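Long-range contact in Lmo0325 protein (Listeria monocytogenes EGD-e, PDB 4RYK), which is a putative transcriptional regulator of the Rgg type that probably binds DNA through an N-terminal helix-turn-helix domain: residues N218-K231 with V248-E260. Residues are numbered along the deposited sequence; the frame is centred on the assembly and turned at random.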
# COMPACT_ATOMS: atom_id res chain seq x y z
N ASN A 218 -17.39 23.77 -14.60
CA ASN A 218 -16.74 24.78 -15.39
C ASN A 218 -15.91 25.77 -14.57
O ASN A 218 -15.81 26.95 -14.94
CB ASN A 218 -17.80 25.56 -16.17
CG ASN A 218 -17.22 26.22 -17.38
OD1 ASN A 218 -16.38 25.66 -18.05
ND2 ASN A 218 -17.66 27.43 -17.65
N LYS A 219 -15.30 25.30 -13.49
CA LYS A 219 -14.36 26.10 -12.73
C LYS A 219 -12.99 25.64 -13.12
O LYS A 219 -12.38 24.82 -12.41
CB LYS A 219 -14.59 25.89 -11.26
CG LYS A 219 -15.98 26.32 -10.80
CD LYS A 219 -15.97 26.59 -9.31
CE LYS A 219 -17.22 27.35 -8.88
NZ LYS A 219 -18.23 26.35 -8.43
N ILE A 220 -12.54 26.11 -14.26
CA ILE A 220 -11.36 25.56 -14.95
C ILE A 220 -10.01 25.94 -14.31
O ILE A 220 -9.08 25.10 -14.25
CB ILE A 220 -11.43 25.87 -16.45
CG1 ILE A 220 -12.71 25.26 -17.04
CG2 ILE A 220 -10.24 25.30 -17.20
CD1 ILE A 220 -12.90 23.77 -16.79
N ASN A 221 -9.92 27.16 -13.79
CA ASN A 221 -8.75 27.56 -12.99
C ASN A 221 -8.53 26.59 -11.83
O ASN A 221 -7.45 26.12 -11.61
CB ASN A 221 -8.90 28.96 -12.41
CG ASN A 221 -8.96 30.01 -13.49
OD1 ASN A 221 -8.57 29.77 -14.64
ND2 ASN A 221 -9.46 31.20 -13.14
N TYR A 222 -9.60 26.35 -11.09
CA TYR A 222 -9.53 25.46 -9.95
C TYR A 222 -9.26 24.01 -10.37
O TYR A 222 -8.52 23.31 -9.70
CB TYR A 222 -10.82 25.56 -9.14
CG TYR A 222 -11.01 26.85 -8.35
CD1 TYR A 222 -10.00 27.82 -8.26
CD2 TYR A 222 -12.19 27.07 -7.65
CE1 TYR A 222 -10.20 28.98 -7.52
CE2 TYR A 222 -12.39 28.21 -6.91
CZ TYR A 222 -11.40 29.16 -6.84
OH TYR A 222 -11.61 30.32 -6.08
N ALA A 223 -9.88 23.59 -11.47
CA ALA A 223 -9.70 22.24 -11.96
C ALA A 223 -8.24 22.03 -12.29
O ALA A 223 -7.69 21.01 -11.96
CB ALA A 223 -10.55 21.98 -13.19
N ASN A 224 -7.62 23.01 -12.91
CA ASN A 224 -6.19 22.96 -13.19
C ASN A 224 -5.39 22.87 -11.92
O ASN A 224 -4.44 22.10 -11.86
CB ASN A 224 -5.73 24.18 -14.01
CG ASN A 224 -5.90 23.95 -15.51
OD1 ASN A 224 -5.36 22.99 -16.04
ND2 ASN A 224 -6.70 24.76 -16.18
N LEU A 225 -5.79 23.61 -10.90
CA LEU A 225 -5.02 23.52 -9.65
C LEU A 225 -5.07 22.14 -9.06
O LEU A 225 -4.04 21.58 -8.64
CB LEU A 225 -5.51 24.55 -8.63
CG LEU A 225 -5.20 25.98 -9.08
CD1 LEU A 225 -5.86 27.00 -8.16
CD2 LEU A 225 -3.70 26.22 -9.22
N VAL A 226 -6.28 21.59 -8.98
CA VAL A 226 -6.46 20.29 -8.37
C VAL A 226 -5.82 19.17 -9.21
O VAL A 226 -5.21 18.26 -8.67
CB VAL A 226 -7.94 20.01 -8.10
CG1 VAL A 226 -8.08 18.64 -7.47
CG2 VAL A 226 -8.52 21.04 -7.15
N LEU A 227 -5.95 19.26 -10.53
CA LEU A 227 -5.29 18.31 -11.42
C LEU A 227 -3.79 18.28 -11.17
O LEU A 227 -3.18 17.20 -11.13
CB LEU A 227 -5.56 18.63 -12.90
CG LEU A 227 -4.80 17.79 -13.93
CD1 LEU A 227 -5.09 16.30 -13.81
CD2 LEU A 227 -5.14 18.20 -15.34
N GLU A 228 -3.17 19.45 -11.01
CA GLU A 228 -1.73 19.50 -10.76
C GLU A 228 -1.38 18.69 -9.49
O GLU A 228 -0.32 18.02 -9.41
CB GLU A 228 -1.29 20.96 -10.72
CG GLU A 228 0.12 21.26 -10.23
CD GLU A 228 0.31 22.73 -9.73
OE1 GLU A 228 -0.44 23.67 -10.17
OE2 GLU A 228 1.23 22.93 -8.87
N LYS A 229 -2.26 18.71 -8.50
CA LYS A 229 -2.04 17.94 -7.29
C LYS A 229 -2.21 16.47 -7.52
O LYS A 229 -1.50 15.67 -6.93
CB LYS A 229 -3.02 18.30 -6.19
CG LYS A 229 -2.88 19.72 -5.66
CD LYS A 229 -1.65 19.92 -4.81
CE LYS A 229 -1.21 21.36 -5.04
NZ LYS A 229 -0.33 21.80 -3.98
N LEU A 230 -3.20 16.11 -8.32
CA LEU A 230 -3.40 14.71 -8.68
C LEU A 230 -2.15 14.19 -9.43
O LEU A 230 -1.67 13.11 -9.16
CB LEU A 230 -4.64 14.57 -9.54
CG LEU A 230 -4.80 13.20 -10.18
CD1 LEU A 230 -4.96 12.15 -9.12
CD2 LEU A 230 -6.02 13.17 -11.06
N LYS A 231 -1.63 14.98 -10.36
CA LYS A 231 -0.40 14.65 -11.08
C LYS A 231 0.75 14.45 -10.11
O LYS A 231 1.41 13.39 -10.11
CB LYS A 231 0.01 15.73 -12.06
CG LYS A 231 -0.87 15.86 -13.29
CD LYS A 231 -0.51 14.82 -14.33
CE LYS A 231 -1.23 15.02 -15.67
NZ LYS A 231 -0.65 14.09 -16.69
N VAL A 248 -5.76 8.25 -14.73
CA VAL A 248 -6.84 9.18 -14.36
C VAL A 248 -6.43 10.61 -14.64
O VAL A 248 -7.20 11.37 -15.29
CB VAL A 248 -7.25 9.03 -12.91
CG1 VAL A 248 -8.35 10.03 -12.58
CG2 VAL A 248 -7.75 7.62 -12.61
N ALA A 249 -5.23 10.98 -14.18
CA ALA A 249 -4.68 12.32 -14.46
C ALA A 249 -4.56 12.62 -15.96
O ALA A 249 -4.88 13.73 -16.40
CB ALA A 249 -3.32 12.49 -13.79
N ASN A 250 -4.14 11.63 -16.74
CA ASN A 250 -4.08 11.81 -18.19
C ASN A 250 -5.46 12.06 -18.77
O ASN A 250 -5.60 12.92 -19.65
CB ASN A 250 -3.44 10.63 -18.93
CG ASN A 250 -1.91 10.60 -18.80
OD1 ASN A 250 -1.27 11.57 -18.40
ND2 ASN A 250 -1.32 9.46 -19.17
N TYR A 251 -6.47 11.30 -18.31
CA TYR A 251 -7.84 11.53 -18.73
C TYR A 251 -8.29 12.99 -18.45
O TYR A 251 -8.76 13.69 -19.34
CB TYR A 251 -8.82 10.55 -18.05
CG TYR A 251 -10.22 10.90 -18.48
CD1 TYR A 251 -10.97 11.82 -17.77
CD2 TYR A 251 -10.76 10.35 -19.64
CE1 TYR A 251 -12.24 12.20 -18.21
CE2 TYR A 251 -12.01 10.70 -20.09
CZ TYR A 251 -12.76 11.64 -19.38
OH TYR A 251 -14.01 11.97 -19.85
N TYR A 252 -8.17 13.43 -17.22
CA TYR A 252 -8.61 14.80 -16.88
C TYR A 252 -7.82 15.93 -17.57
O TYR A 252 -8.38 16.98 -17.87
CB TYR A 252 -8.71 14.99 -15.35
CG TYR A 252 -9.87 14.21 -14.76
CD1 TYR A 252 -11.18 14.49 -15.12
CD2 TYR A 252 -9.66 13.21 -13.83
CE1 TYR A 252 -12.25 13.79 -14.59
CE2 TYR A 252 -10.72 12.48 -13.29
CZ TYR A 252 -12.00 12.75 -13.69
OH TYR A 252 -13.05 12.05 -13.16
N GLN A 253 -6.54 15.72 -17.85
CA GLN A 253 -5.72 16.70 -18.56
C GLN A 253 -6.30 16.83 -19.98
O GLN A 253 -6.42 17.93 -20.55
CB GLN A 253 -4.25 16.29 -18.59
CG GLN A 253 -3.31 17.24 -19.33
CD GLN A 253 -3.36 18.67 -18.79
OE1 GLN A 253 -2.58 19.00 -17.92
NE2 GLN A 253 -4.33 19.48 -19.24
N GLY A 254 -6.75 15.69 -20.50
CA GLY A 254 -7.40 15.66 -21.80
C GLY A 254 -8.65 16.51 -21.82
O GLY A 254 -8.83 17.34 -22.69
N ALA A 255 -9.49 16.31 -20.82
CA ALA A 255 -10.76 17.03 -20.73
C ALA A 255 -10.52 18.54 -20.61
O ALA A 255 -11.17 19.34 -21.26
CB ALA A 255 -11.54 16.52 -19.52
N ILE A 256 -9.57 18.92 -19.75
CA ILE A 256 -9.23 20.31 -19.57
C ILE A 256 -8.67 20.95 -20.83
O ILE A 256 -9.00 22.09 -21.17
CB ILE A 256 -8.30 20.50 -18.39
CG1 ILE A 256 -9.06 20.12 -17.10
CG2 ILE A 256 -7.81 21.94 -18.34
CD1 ILE A 256 -8.24 20.25 -15.83
N TRP A 257 -7.85 20.21 -21.55
CA TRP A 257 -7.40 20.70 -22.85
C TRP A 257 -8.57 20.98 -23.77
O TRP A 257 -8.58 22.01 -24.47
CB TRP A 257 -6.43 19.73 -23.51
CG TRP A 257 -5.04 19.84 -22.97
CD1 TRP A 257 -4.48 20.93 -22.36
CD2 TRP A 257 -4.02 18.84 -22.99
NE1 TRP A 257 -3.19 20.65 -22.00
CE2 TRP A 257 -2.87 19.38 -22.40
CE3 TRP A 257 -3.97 17.53 -23.49
CZ2 TRP A 257 -1.68 18.66 -22.25
CZ3 TRP A 257 -2.78 16.82 -23.36
CH2 TRP A 257 -1.65 17.39 -22.75
N MSE A 258 -9.57 20.11 -23.79
CA MSE A 258 -10.73 20.34 -24.65
C MSE A 258 -11.42 21.63 -24.28
O MSE A 258 -11.80 22.39 -25.13
CB MSE A 258 -11.71 19.17 -24.60
CG MSE A 258 -11.06 17.94 -25.20
SE MSE A 258 -12.32 16.49 -25.55
CE MSE A 258 -12.10 15.55 -23.86
N LYS A 259 -11.56 21.86 -23.00
CA LYS A 259 -12.14 23.08 -22.51
C LYS A 259 -11.26 24.29 -22.75
O LYS A 259 -11.76 25.38 -22.78
CB LYS A 259 -12.34 22.98 -21.00
CG LYS A 259 -13.46 22.06 -20.58
CD LYS A 259 -14.81 22.68 -20.90
CE LYS A 259 -15.15 23.81 -19.95
NZ LYS A 259 -15.76 24.91 -20.73
N GLU A 260 -9.95 24.11 -22.86
CA GLU A 260 -9.10 25.25 -23.12
C GLU A 260 -8.92 25.47 -24.61
O GLU A 260 -7.92 26.03 -25.03
CB GLU A 260 -7.74 25.06 -22.45
CG GLU A 260 -7.80 25.18 -20.94
CD GLU A 260 -6.52 24.73 -20.24
OE1 GLU A 260 -5.72 23.96 -20.84
OE2 GLU A 260 -6.33 25.12 -19.08
O HOH W 1 -4.42 22.48 -18.79
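A single water oxygen is gripped by Asn224, Gln253 and Glu260: it donates to Asn224 OD1 at 3.0 Å and to Glu260 OE1 at 2.8 Å, and accepts from Gln253 NE2. Asn224 ND2 also donates directly to Glu260 OE2 over 2.9 Å, meeting it on the anti side, 30° out of the carboxylate plane. Asparagine suits this place because it can offer a donor to the carboxylate and an acceptor to the water at once, which fixes how its amide is turned. Beneath this polar layer, the helices 220-231 and 248-259 run nearly antiparallel at 157° and pack knobs into holes. Branched Ile256 fills the hole of Ile220, Ala223, Asn224 and Leu227: its CG2 lies 3.5 Å from Asn224 OD1, while CD1 reaches Ala223, whose small methyl lets the branch come close. Leu227, its two methyls spread, is the reciprocal knob among Ala249, Tyr252, Gln253 and Ile256; with CG trans to the backbone N (chi1 174°), its CD2 comes 3.6 Å from Gln253 CA. Farther along, small Ala249 lets Leu230 CD2 and the Lys231 methylenes lie on it, with Lys231 CD 3.7 Å from Ala249 CB. Lysine pairs this apolar arm with a polar end: NZ makes a weak bond to Asn250 OD1, which His281 NE2 of the second subunit shares, while Asn250 ND2 bonds the backbone carbonyl of Glu279 of that subunit. At the other end Lys259 NZ bonds weakly to OD1 of Asn218, the C-prime residue of the Schellman motif ending helix 197-216, where asparagine tolerates the positive phi. Consecutive helices of the TPR-like C-terminal domain are thus joined by an aliphatic interlock, beside which water and amide give the Glu260 carboxylate and Gln253 amide polar partners.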